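Side-chain contacts in 3-hydroxyacyl-CoA dehydrogenase (Burkholderia thailandensis, PDB 4XGN), which binds NAD and probably catalyses the NAD-dependent oxidation of 3-hydroxyacyl-CoA to 3-oxoacyl-CoA: residues A[51-54]-A[55-58]; A[74-77]-A[78-82]; A[123-126]-A[127-131]; A[174-177]-A[178-182]; A[229-232]-A[233-237]. All blocks are in the same frame, centred on the assembly; numbering follows the deposited sequence.

All five interactions are turns of helices that pack on the parallel sheet of one Rossmann-type subunit. Interactions 2 and 3 touch: V76 CG2 lies 3.7 Å from V129 CG1. Interactions 3 and 4 also touch, with T123 CG2 3.8 Å from M176 CE. Interaction 1 stands apart, its centre about 16 Å from that of interaction 2 and about 32 Å from that of interaction 4. In each interaction at least one side chain comes within about 11 Å of bound NAD; Y231 of interaction 5 is nearest, at about 6 Å. Interactions 3 and 4 both meet the second subunit, and interactions 4 and 5 both meet the third.

Interaction 1 (A[51-54]-A[55-58]); sequences EALA and RELG
R55 reaches back one helical turn to E51 and forms a salt bridge with it. The arginine starts with CB and CG beside the carbonyl oxygen of E51; R55 CG is 3.4 Å from E51 O. CD then passes the carboxylate, with R55 CD 3.7 Å from E51 OE2. NE makes the bond itself: R55 NE donates to E51 OE2 at 2.9 Å, and the N-H...O angle of 169° is nearly straight. The oxygen lies at the edge of the guanidinium, close to its plane, and is met on its anti side, somewhat out of the carboxylate plane. The carboxylate and guanidinium planes are 74° apart. NE alone makes the bond, and R55 NH2 stays 3.8 Å from E51 OE2. E51 meets the arginine because its chain bends at chi2 (59°), which turns the carboxylate toward R55.

On another side of the helix L53 and L57 make an apolar pair, L53 CG to L57 CD1 at 3.9 Å. These leucines also rest on helix 24-35, L53 on A27 and L57 on T34. E56 OE1 passes L53 CD1 at 3.6 Å, while E56 OE2 makes a salt bridge with R31.

The backbone bonds run from R55 N to E51 O, E56 N to A52 O and L57 N to L53 O. G58 has positive phi, a conformation that glycine takes easily, and G58 N bonds to R55 O. The turn is a Schellman motif at the C-terminal side of the helix in the beta-alpha-beta unit formed by strand 39-44, helix 47-57 and strand 60-63, part of the Rossmann fold.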
loop_
_atom_site.group_PDB
_atom_site.type_symbol
_atom_site.label_atom_id
_atom_site.label_comp_id
_atom_site.label_asym_id
_atom_site.label_seq_id
_atom_site.Cartn_x
_atom_site.Cartn_y
_atom_site.Cartn_z
ATOM N N GLU A 51 6.940 -36.619 11.121
ATOM C CA GLU A 51 7.995 -37.510 11.625
ATOM C C GLU A 51 8.799 -38.078 10.452
ATOM O O GLU A 51 10.030 -38.086 10.492
ATOM C CB GLU A 51 7.411 -38.586 12.536
ATOM C CG GLU A 51 8.399 -39.624 13.032
ATOM C CD GLU A 51 9.579 -39.071 13.846
ATOM O OE1 GLU A 51 9.483 -37.908 14.345
ATOM O OE2 GLU A 51 10.571 -39.845 14.041
ATOM N N ALA A 52 8.107 -38.508 9.408
ATOM C CA ALA A 52 8.792 -39.075 8.257
ATOM C C ALA A 52 9.712 -38.080 7.559
ATOM O O ALA A 52 10.788 -38.427 7.150
ATOM C CB ALA A 52 7.805 -39.648 7.276
ATOM N N LEU A 53 9.248 -36.847 7.385
ATOM C CA LEU A 53 10.082 -35.835 6.757
ATOM C C LEU A 53 11.229 -35.422 7.662
ATOM O O LEU A 53 12.343 -35.211 7.202
ATOM C CB LEU A 53 9.286 -34.584 6.345
ATOM C CG LEU A 53 10.092 -33.537 5.561
ATOM C CD1 LEU A 53 10.658 -34.043 4.255
ATOM C CD2 LEU A 53 9.199 -32.346 5.231
ATOM N N ALA A 54 10.966 -35.291 8.953
ATOM C CA ALA A 54 12.050 -34.959 9.872
ATOM C C ALA A 54 13.146 -36.029 9.829
ATOM O O ALA A 54 14.330 -35.675 9.762
ATOM C CB ALA A 54 11.526 -34.788 11.280
ATOM N N ARG A 55 12.752 -37.299 9.781
ATOM C CA ARG A 55 13.739 -38.379 9.566
ATOM C C ARG A 55 14.506 -38.244 8.255
ATOM O O ARG A 55 15.764 -38.382 8.224
ATOM C CB ARG A 55 13.093 -39.760 9.663
ATOM C CG ARG A 55 12.675 -40.113 11.074
ATOM C CD ARG A 55 12.011 -41.472 11.088
ATOM N NE ARG A 55 11.751 -41.900 12.456
ATOM C CZ ARG A 55 11.933 -43.147 12.909
ATOM N NH1 ARG A 55 12.360 -44.125 12.116
ATOM N NH2 ARG A 55 11.676 -43.442 14.186
ATOM N N GLU A 56 13.768 -37.997 7.168
ATOM C CA GLU A 56 14.346 -37.861 5.841
ATOM C C GLU A 56 15.412 -36.739 5.860
ATOM O O GLU A 56 16.518 -36.869 5.238
ATOM C CB GLU A 56 13.238 -37.621 4.793
ATOM C CG GLU A 56 13.687 -37.588 3.341
ATOM C CD GLU A 56 12.584 -37.244 2.366
ATOM O OE1 GLU A 56 11.369 -37.259 2.737
ATOM O OE2 GLU A 56 12.946 -36.918 1.215
ATOM N N LEU A 57 15.140 -35.670 6.609
ATOM C CA LEU A 57 16.026 -34.495 6.655
ATOM C C LEU A 57 17.019 -34.478 7.803
ATOM O O LEU A 57 17.817 -33.518 7.903
ATOM C CB LEU A 57 15.187 -33.179 6.683
ATOM C CG LEU A 57 14.255 -33.065 5.488
ATOM C CD1 LEU A 57 13.523 -31.725 5.564
ATOM C CD2 LEU A 57 14.929 -33.162 4.138
ATOM N N GLY A 58 17.055 -35.550 8.600
ATOM C CA GLY A 58 17.918 -35.578 9.758
ATOM C C GLY A 58 17.603 -34.512 10.798
ATOM O O GLY A 58 18.493 -34.154 11.553
#

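Interaction 2 (A[74-77]-A[78-82]); sequences AAVA and AATKL
T80 sits one turn after V76 on the same helix and meets its carbonyl with both backbone and side chain. T80 N donates to V76 O at 3.0 Å, and T80 CG2 packs 3.4 Å from that oxygen. The hydroxyl folds back over the preceding turn because chi1 is 65°, which places OG1 between the backbone N and the carbonyl carbon. There T80 OG1 is 3.3 Å from A77 O and 3.5 Å from V76 O. Its single proton can serve either acceptor, so the choice is not settled.

The other carbonyls are each taken by an amide four residues on. A78 N donates to A74 O, A79 N to A75 O, and K81 N to A77 O at 2.9 Å. Further along, L82 N donates to A78 O. A77 O thus has a firm backbone donor whatever the hydroxyl does. K81 touches the turn before with its backbone N and with CB, 3.4 Å from A77 O; its extended chain carries the amine away.

The buried side chains pack on strands and on one helix. A75 and V76 pack on L17 of strand 15-19, and A79 lies on V41 of strand 39-44. A78 and L82 reach strand 60-63 at V62 and V60. Toward helix 109-135, A75 meets M126, and V76 packs against V129, A130 and A133. The turn thus packs on both the sheet and helix 109-135.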
loop_
_atom_site.group_PDB
_atom_site.type_symbol
_atom_site.label_atom_id
_atom_site.label_comp_id
_atom_site.label_asym_id
_atom_site.label_seq_id
_atom_site.Cartn_x
_atom_site.Cartn_y
_atom_site.Cartn_z
ATOM N N ALA A 74 7.010 -26.270 23.387
ATOM C CA ALA A 74 7.683 -27.536 23.073
ATOM C C ALA A 74 8.487 -27.457 21.795
ATOM O O ALA A 74 9.637 -27.934 21.774
ATOM C CB ALA A 74 6.655 -28.681 23.002
ATOM N N ALA A 75 7.944 -26.766 20.780
ATOM C CA ALA A 75 8.587 -26.719 19.484
ATOM C C ALA A 75 9.837 -25.874 19.608
ATOM O O ALA A 75 10.897 -26.269 19.121
ATOM C CB ALA A 75 7.658 -26.175 18.395
ATOM N N VAL A 76 9.730 -24.738 20.305
ATOM C CA VAL A 76 10.925 -23.905 20.533
ATOM C C VAL A 76 11.978 -24.604 21.397
ATOM O O VAL A 76 13.185 -24.447 21.116
ATOM C CB VAL A 76 10.551 -22.497 21.052
ATOM C CG1 VAL A 76 11.774 -21.665 21.416
ATOM C CG2 VAL A 76 9.720 -21.826 20.010
ATOM N N ALA A 77 11.548 -25.365 22.390
ATOM C CA ALA A 77 12.464 -26.135 23.226
ATOM C C ALA A 77 13.240 -27.165 22.445
ATOM O O ALA A 77 14.463 -27.319 22.633
ATOM C CB ALA A 77 11.736 -26.785 24.375
ATOM N N ALA A 78 12.542 -27.888 21.578
ATOM C CA ALA A 78 13.179 -28.863 20.718
ATOM C C ALA A 78 14.239 -28.205 19.840
ATOM O O ALA A 78 15.337 -28.716 19.690
ATOM C CB ALA A 78 12.168 -29.582 19.866
ATOM N N ALA A 79 13.935 -27.022 19.301
ATOM C CA ALA A 79 14.913 -26.307 18.480
ATOM C C ALA A 79 16.145 -25.889 19.279
ATOM O O ALA A 79 17.277 -26.144 18.832
ATOM C CB ALA A 79 14.281 -25.098 17.806
ATOM N N THR A 80 15.960 -25.330 20.477
ATOM C CA THR A 80 17.134 -24.878 21.253
ATOM C C THR A 80 17.964 -26.053 21.814
ATOM O O THR A 80 19.172 -25.938 21.961
ATOM C CB THR A 80 16.765 -23.864 22.337
ATOM O OG1 THR A 80 15.932 -24.484 23.292
ATOM C CG2 THR A 80 16.016 -22.673 21.736
ATOM N N LYS A 81 17.330 -27.196 22.063
ATOM C CA LYS A 81 18.054 -28.443 22.387
ATOM C C LYS A 81 18.887 -28.912 21.203
ATOM O O LYS A 81 20.015 -29.372 21.381
ATOM C CB LYS A 81 17.063 -29.554 22.764
ATOM C CG LYS A 81 17.745 -30.810 23.290
ATOM C CD LYS A 81 16.768 -31.940 23.551
ATOM C CE LYS A 81 17.579 -33.198 23.819
ATOM N NZ LYS A 81 16.657 -34.357 23.945
ATOM N N LEU A 82 18.333 -28.791 19.993
ATOM C CA LEU A 82 19.025 -29.228 18.768
ATOM C C LEU A 82 20.274 -28.411 18.420
ATOM O O LEU A 82 21.255 -28.980 17.919
ATOM C CB LEU A 82 18.046 -29.314 17.584
ATOM C CG LEU A 82 18.504 -29.908 16.269
ATOM C CD1 LEU A 82 18.907 -31.358 16.424
ATOM C CD2 LEU A 82 17.424 -29.821 15.232
#

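Interaction 3 (A[123-126]-A[127-131])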
loop_
_atom_site.group_PDB
_atom_site.type_symbol
_atom_site.label_atom_id
_atom_site.label_comp_id
_atom_site.label_asym_id
_atom_site.label_seq_id
_atom_site.Cartn_x
_atom_site.Cartn_y
_atom_site.Cartn_z
ATOM N N THR A 123 0.350 -17.736 14.287
ATOM C CA THR A 123 1.637 -17.167 13.847
ATOM C C THR A 123 2.248 -16.274 14.948
ATOM O O THR A 123 3.441 -16.393 15.243
ATOM C CB THR A 123 1.496 -16.451 12.502
ATOM O OG1 THR A 123 1.449 -17.455 11.468
ATOM C CG2 THR A 123 2.693 -15.495 12.225
ATOM N N PHE A 124 1.445 -15.430 15.577
ATOM C CA PHE A 124 1.954 -14.615 16.663
ATOM C C PHE A 124 2.458 -15.449 17.856
ATOM O O PHE A 124 3.492 -15.119 18.435
ATOM C CB PHE A 124 0.938 -13.589 17.182
ATOM C CG PHE A 124 1.532 -12.672 18.216
ATOM C CD1 PHE A 124 2.406 -11.670 17.819
ATOM C CD2 PHE A 124 1.314 -12.871 19.581
ATOM C CE1 PHE A 124 3.005 -10.850 18.742
ATOM C CE2 PHE A 124 1.886 -12.041 20.515
ATOM C CZ PHE A 124 2.736 -10.999 20.094
ATOM N N ASN A 125 1.752 -16.518 18.177
ATOM C CA ASN A 125 2.120 -17.372 19.297
ATOM C C ASN A 125 3.520 -17.947 19.077
ATOM O O ASN A 125 4.369 -17.954 19.990
ATOM C CB ASN A 125 1.087 -18.493 19.460
ATOM C CG ASN A 125 1.309 -19.349 20.676
ATOM O OD1 ASN A 125 1.735 -18.878 21.730
ATOM N ND2 ASN A 125 1.030 -20.628 20.539
ATOM N N MET A 126 3.773 -18.386 17.848
ATOM C CA MET A 126 5.064 -18.959 17.540
ATOM C C MET A 126 6.106 -17.852 17.572
ATOM O O MET A 126 7.180 -18.057 18.101
ATOM C CB MET A 126 5.040 -19.620 16.185
ATOM C CG MET A 126 4.140 -20.831 16.124
ATOM S SD MET A 126 4.437 -22.189 17.280
ATOM C CE MET A 126 6.131 -22.603 17.014
ATOM N N ILE A 127 5.797 -16.679 17.030
ATOM C CA ILE A 127 6.771 -15.574 17.036
ATOM C C ILE A 127 7.196 -15.185 18.449
ATOM O O ILE A 127 8.381 -15.047 18.712
ATOM C CB ILE A 127 6.215 -14.336 16.280
ATOM C CG1 ILE A 127 6.111 -14.621 14.755
ATOM C CG2 ILE A 127 7.002 -13.060 16.589
ATOM C CD1 ILE A 127 5.398 -13.545 13.970
ATOM N N ARG A 128 6.253 -15.041 19.360
ATOM C CA ARG A 128 6.589 -14.494 20.652
ATOM C C ARG A 128 7.487 -15.472 21.422
ATOM O O ARG A 128 8.409 -15.041 22.107
ATOM C CB ARG A 128 5.299 -14.143 21.411
ATOM C CG ARG A 128 4.521 -15.337 21.936
ATOM C CD ARG A 128 3.087 -15.050 22.371
ATOM N NE ARG A 128 2.611 -16.338 22.857
ATOM C CZ ARG A 128 2.787 -16.800 24.102
ATOM N NH1 ARG A 128 3.187 -16.016 25.094
ATOM N NH2 ARG A 128 2.514 -18.073 24.360
ATOM N N VAL A 129 7.224 -16.772 21.273
ATOM C CA VAL A 129 7.972 -17.775 21.983
ATOM C C VAL A 129 9.364 -17.964 21.359
ATOM O O VAL A 129 10.412 -18.014 22.075
ATOM C CB VAL A 129 7.178 -19.102 22.093
ATOM C CG1 VAL A 129 7.999 -20.150 22.839
ATOM C CG2 VAL A 129 5.852 -18.895 22.838
ATOM N N ALA A 130 9.393 -18.094 20.029
ATOM C CA ALA A 130 10.665 -18.152 19.319
ATOM C C ALA A 130 11.532 -16.897 19.505
ATOM O O ALA A 130 12.744 -17.014 19.672
ATOM C CB ALA A 130 10.455 -18.441 17.847
ATOM N N ALA A 131 10.915 -15.712 19.505
ATOM C CA ALA A 131 11.652 -14.478 19.704
ATOM C C ALA A 131 12.281 -14.403 21.097
ATOM O O ALA A 131 13.411 -13.948 21.247
ATOM C CB ALA A 131 10.734 -13.276 19.460
#
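I127 packs on T123 along helix 109-135, a long helix of the Rossmann fold that lies against the central sheet and also faces another subunit. I127 N donates to T123 O at 3.0 Å. The side chain of I127 covers the same carbonyl, and its tip CD1 is 3.8 Å from T123 CG2. T123 OG1 instead bonds to N119 O.

R128 comes next. Its amide donates to F124 O, and R128 CD lies 3.7 Å from F124 CE2, obliquely to the ring. A chi1 of 73° brings the extended chain across to N125. Beyond the helix the arginine has further partners: NH2 makes a salt bridge with E69, and NH1 bonds to H107 O of the second subunit. F124 stacks on F112 of that same subunit.

V129 N makes a weak bond to N125 O. V129 CG2 lies over one face of the R128 guanidinium, offset toward its rim. A130 N donates to M126 O at 2.9 Å, and A131 N returns to I127 O.

N125 is held at both ends of its amide. ND2 donates to V66 O. At the other end OD1 is gripped side-on by two nitrogens: R128 NE and R128 NH2 each lie 2.9 Å from N125 OD1. The amide and guanidinium planes are only 6° apart, and NE meets OD1 in the carbonyl plane, on a lone pair.

Interaction 4 (A[174-177]-A[178-182]); sequences AGMT and LPIAR
M176 and I180 are brought together by their first torsions. M176 has chi1 76°, which sets CG between its backbone N and carbonyl carbon. I180 has CG1 anti to the carbonyl carbon, at chi1 -63°, which lays CG1 and CD1 over M176 O. The two chains lie side by side and point the same way, with I180 CD1 3.6 Å from M176 CG and 3.9 Å from M176 SD. They face helix 109-135, where M176 meets L120, T123, F124 and I127. I180 also reaches T100 of the second subunit.

P179 interrupts the regular bonding. Its ring lies against the previous turn, with P179 CD 3.4 Å from G175 O, a place where a backbone amide would otherwise donate. The helix is kinked here. L178 N likewise has no bond to the turn before and donates to a water at 3.0 Å. That water gives one hydrogen to A174 O and a weak bond to G175 O. Regular bonding resumes with I180 N to M176 O and A181 N to T177 O.

T177 adds a second link to A174. T177 OG1 donates to A174 O at 2.8 Å, from above the carbonyl plane. T177 N reaches the same oxygen from the same face. The hydroxyl is also bonded to T193 OG1.

The water and T177 thus replace part of the bonding lost at L178 and P179. A174 O, left without its usual donor L178 N, accepts from T177 N, T177 OG1 and the water; G175 O, which faces the proline, receives a weak bond from the water. The apolar pair spans the break on the side facing helix 109-135.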
loop_
_atom_site.group_PDB
_atom_site.type_symbol
_atom_site.label_atom_id
_atom_site.label_comp_id
_atom_site.label_asym_id
_atom_site.label_seq_id
_atom_site.Cartn_x
_atom_site.Cartn_y
_atom_site.Cartn_z
ATOM N N ALA A 174 0.493 -9.724 7.680
ATOM C CA ALA A 174 1.250 -8.686 6.962
ATOM C C ALA A 174 1.424 -7.427 7.811
ATOM O O ALA A 174 2.535 -6.883 7.933
ATOM C CB ALA A 174 0.600 -8.376 5.632
ATOM N N GLY A 175 0.333 -6.929 8.344
ATOM C CA GLY A 175 0.345 -5.656 9.071
ATOM C C GLY A 175 1.112 -5.663 10.392
ATOM O O GLY A 175 1.588 -4.621 10.798
ATOM N N MET A 176 1.271 -6.820 11.033
ATOM C CA MET A 176 2.052 -6.886 12.258
ATOM C C MET A 176 3.537 -7.016 12.020
ATOM O O MET A 176 4.317 -6.886 12.968
ATOM C CB MET A 176 1.546 -7.966 13.229
ATOM C CG MET A 176 1.880 -9.361 12.887
ATOM S SD MET A 176 1.029 -10.491 14.070
ATOM C CE MET A 176 1.689 -12.042 13.520
ATOM N N THR A 177 3.949 -7.192 10.770
ATOM C CA THR A 177 5.363 -7.306 10.465
ATOM C C THR A 177 6.159 -6.117 11.005
ATOM O O THR A 177 7.239 -6.271 11.638
ATOM C CB THR A 177 5.630 -7.477 8.943
ATOM O OG1 THR A 177 4.760 -8.450 8.385
ATOM C CG2 THR A 177 7.082 -7.898 8.675
ATOM N N LEU A 178 5.684 -4.910 10.721
ATOM C CA LEU A 178 6.427 -3.701 11.120
ATOM C C LEU A 178 6.518 -3.471 12.635
ATOM O O LEU A 178 7.618 -3.307 13.144
ATOM C CB LEU A 178 5.883 -2.459 10.390
ATOM C CG LEU A 178 6.573 -1.129 10.748
ATOM C CD1 LEU A 178 8.035 -1.101 10.389
ATOM C CD2 LEU A 178 5.846 0.050 10.122
ATOM N N PRO A 179 5.394 -3.544 13.387
ATOM C CA PRO A 179 5.553 -3.385 14.839
ATOM C C PRO A 179 6.397 -4.468 15.469
ATOM O O PRO A 179 7.079 -4.176 16.440
ATOM C CB PRO A 179 4.113 -3.412 15.390
ATOM C CG PRO A 179 3.283 -3.967 14.279
ATOM C CD PRO A 179 3.967 -3.544 13.003
ATOM N N ILE A 180 6.336 -5.696 14.950
ATOM C CA ILE A 180 7.138 -6.771 15.559
ATOM C C ILE A 180 8.618 -6.539 15.236
ATOM O O ILE A 180 9.463 -6.688 16.122
ATOM C CB ILE A 180 6.674 -8.155 15.119
ATOM C CG1 ILE A 180 5.243 -8.373 15.606
ATOM C CG2 ILE A 180 7.594 -9.252 15.673
ATOM C CD1 ILE A 180 4.683 -9.682 15.179
ATOM N N ALA A 181 8.924 -6.108 14.011
ATOM C CA ALA A 181 10.291 -5.699 13.695
ATOM C C ALA A 181 10.756 -4.568 14.615
ATOM O O ALA A 181 11.894 -4.561 15.118
ATOM C CB ALA A 181 10.402 -5.275 12.257
ATOM N N ARG A 182 9.885 -3.610 14.863
ATOM C CA ARG A 182 10.224 -2.540 15.758
ATOM C C ARG A 182 10.457 -3.028 17.207
ATOM O O ARG A 182 11.447 -2.587 17.829
ATOM C CB ARG A 182 9.187 -1.423 15.713
ATOM C CG ARG A 182 9.192 -0.694 14.381
ATOM C CD ARG A 182 7.941 0.139 14.171
ATOM N NE ARG A 182 8.165 1.180 13.183
ATOM C CZ ARG A 182 7.338 2.181 12.898
ATOM N NH1 ARG A 182 6.142 2.281 13.440
ATOM N NH2 ARG A 182 7.718 3.097 12.024
HETATM O O HOH W 1 3.852 -4.437 8.425
#

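Interaction 5 (A[229-232]-A[233-237])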
loop_
_atom_site.group_PDB
_atom_site.type_symbol
_atom_site.label_atom_id
_atom_site.label_comp_id
_atom_site.label_asym_id
_atom_site.label_seq_id
_atom_site.Cartn_x
_atom_site.Cartn_y
_atom_site.Cartn_z
ATOM N N ALA A 229 9.882 -24.828 -3.815
ATOM C CA ALA A 229 11.275 -24.428 -3.848
ATOM C C ALA A 229 11.469 -22.940 -4.060
ATOM O O ALA A 229 12.481 -22.356 -3.619
ATOM C CB ALA A 229 12.043 -25.213 -4.912
ATOM N N GLU A 230 10.556 -22.329 -4.796
ATOM C CA GLU A 230 10.676 -20.906 -5.119
ATOM C C GLU A 230 10.318 -20.043 -3.921
ATOM O O GLU A 230 10.886 -18.959 -3.737
ATOM C CB GLU A 230 9.825 -20.589 -6.336
ATOM C CG GLU A 230 10.401 -21.293 -7.560
ATOM C CD GLU A 230 9.489 -21.382 -8.763
ATOM O OE1 GLU A 230 8.239 -21.426 -8.663
ATOM O OE2 GLU A 230 10.075 -21.453 -9.881
ATOM N N TYR A 231 9.342 -20.491 -3.130
ATOM C CA TYR A 231 9.090 -19.901 -1.856
ATOM C C TYR A 231 10.310 -20.009 -0.951
ATOM O O TYR A 231 10.777 -19.054 -0.327
ATOM C CB TYR A 231 7.843 -20.545 -1.202
ATOM C CG TYR A 231 7.613 -20.078 0.223
ATOM C CD1 TYR A 231 8.195 -20.725 1.269
ATOM C CD2 TYR A 231 6.789 -18.975 0.519
ATOM C CE1 TYR A 231 8.012 -20.283 2.564
ATOM C CE2 TYR A 231 6.588 -18.541 1.819
ATOM C CZ TYR A 231 7.218 -19.206 2.846
ATOM O OH TYR A 231 7.059 -18.817 4.163
ATOM N N ALA A 232 10.853 -21.227 -0.908
ATOM C CA ALA A 232 11.979 -21.482 -0.087
ATOM C C ALA A 232 13.215 -20.685 -0.464
ATOM O O ALA A 232 13.919 -20.248 0.417
ATOM C CB ALA A 232 12.302 -22.954 -0.123
ATOM N N MET A 233 13.408 -20.436 -1.752
ATOM C CA MET A 233 14.503 -19.603 -2.205
ATOM C C MET A 233 14.403 -18.202 -1.621
ATOM O O MET A 233 15.429 -17.621 -1.226
ATOM C CB MET A 233 14.473 -19.440 -3.733
ATOM C CG MET A 233 14.942 -20.608 -4.584
ATOM S SD MET A 233 14.556 -20.149 -6.316
ATOM C CE MET A 233 15.469 -18.635 -6.358
ATOM N N LEU A 234 13.171 -17.646 -1.587
ATOM C CA LEU A 234 13.002 -16.330 -1.017
ATOM C C LEU A 234 13.221 -16.330 0.486
ATOM O O LEU A 234 13.788 -15.391 1.044
ATOM C CB LEU A 234 11.622 -15.752 -1.362
ATOM C CG LEU A 234 11.340 -14.306 -0.919
ATOM C CD1 LEU A 234 12.382 -13.330 -1.385
ATOM C CD2 LEU A 234 9.937 -13.944 -1.359
ATOM N N VAL A 235 12.793 -17.386 1.167
ATOM C CA VAL A 235 13.095 -17.490 2.597
ATOM C C VAL A 235 14.639 -17.402 2.810
ATOM O O VAL A 235 15.127 -16.718 3.712
ATOM C CB VAL A 235 12.553 -18.822 3.222
ATOM C CG1 VAL A 235 13.053 -19.020 4.653
ATOM C CG2 VAL A 235 11.043 -18.866 3.209
ATOM N N ARG A 236 15.392 -18.180 2.043
ATOM C CA ARG A 236 16.865 -18.162 2.192
ATOM C C ARG A 236 17.436 -16.773 1.965
ATOM O O ARG A 236 18.287 -16.316 2.699
ATOM C CB ARG A 236 17.474 -19.160 1.213
ATOM C CG ARG A 236 18.979 -19.094 1.138
ATOM C CD ARG A 236 19.610 -20.284 0.457
ATOM N NE ARG A 236 21.043 -20.197 0.696
ATOM C CZ ARG A 236 21.915 -21.167 0.434
ATOM N NH1 ARG A 236 21.530 -22.277 -0.188
ATOM N NH2 ARG A 236 23.194 -21.004 0.751
ATOM N N GLN A 237 16.921 -16.058 0.966
ATOM C CA GLN A 237 17.402 -14.672 0.705
ATOM C C GLN A 237 17.148 -13.775 1.916
ATOM O O GLN A 237 17.985 -12.966 2.288
ATOM C CB GLN A 237 16.790 -14.106 -0.567
ATOM C CG GLN A 237 16.959 -12.592 -0.744
ATOM C CD GLN A 237 18.381 -12.113 -1.008
ATOM O OE1 GLN A 237 18.646 -10.899 -0.914
ATOM N NE2 GLN A 237 19.307 -13.035 -1.299
#
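Helix 228-240 is one of the helices flanking the sheet of the Rossmann fold, and in this turn Y231 and V235 meet on its buried side. V235 CG2 lies 3.4 Å from Y231 CE1, a close apolar contact. The methyl approaches the ring obliquely and also passes within 3.9 Å of Y231 CZ. It can do so because CG2 stands anti to the carbonyl carbon of V235, which leaves it directed back toward the tyrosine. Y231 has chi1 173°, which brings the ring to that methyl. The phenol end is anchored by a hydrogen bond between Y231 OH and T151 OG1.

The backbone follows the usual pattern. V235 N donates to Y231 O at 3.0 Å and R236 N to A232 O at 3.0 Å. M233 N donates to A229 O at 2.8 Å, while the bond from L234 N to E230 O is weak. E230 O has another donor in N241 ND2 of the third subunit. M233 lays its CG 3.2 Å from A229 O, then bends at chi3. Its side chain packs on N241 of the third subunit.

Charged ends turn to partners beyond this turn: E230 makes a salt bridge with R224, and R236 with E240.

Y231 packs on L25 and T29 of helix 24-35, on V89 of strand 85-90 and on I194 of strand 189-196. V235 also touches V89 and I194. A232 and R236 rest on L32, so the turn packs on both helix 24-35 and the sheet.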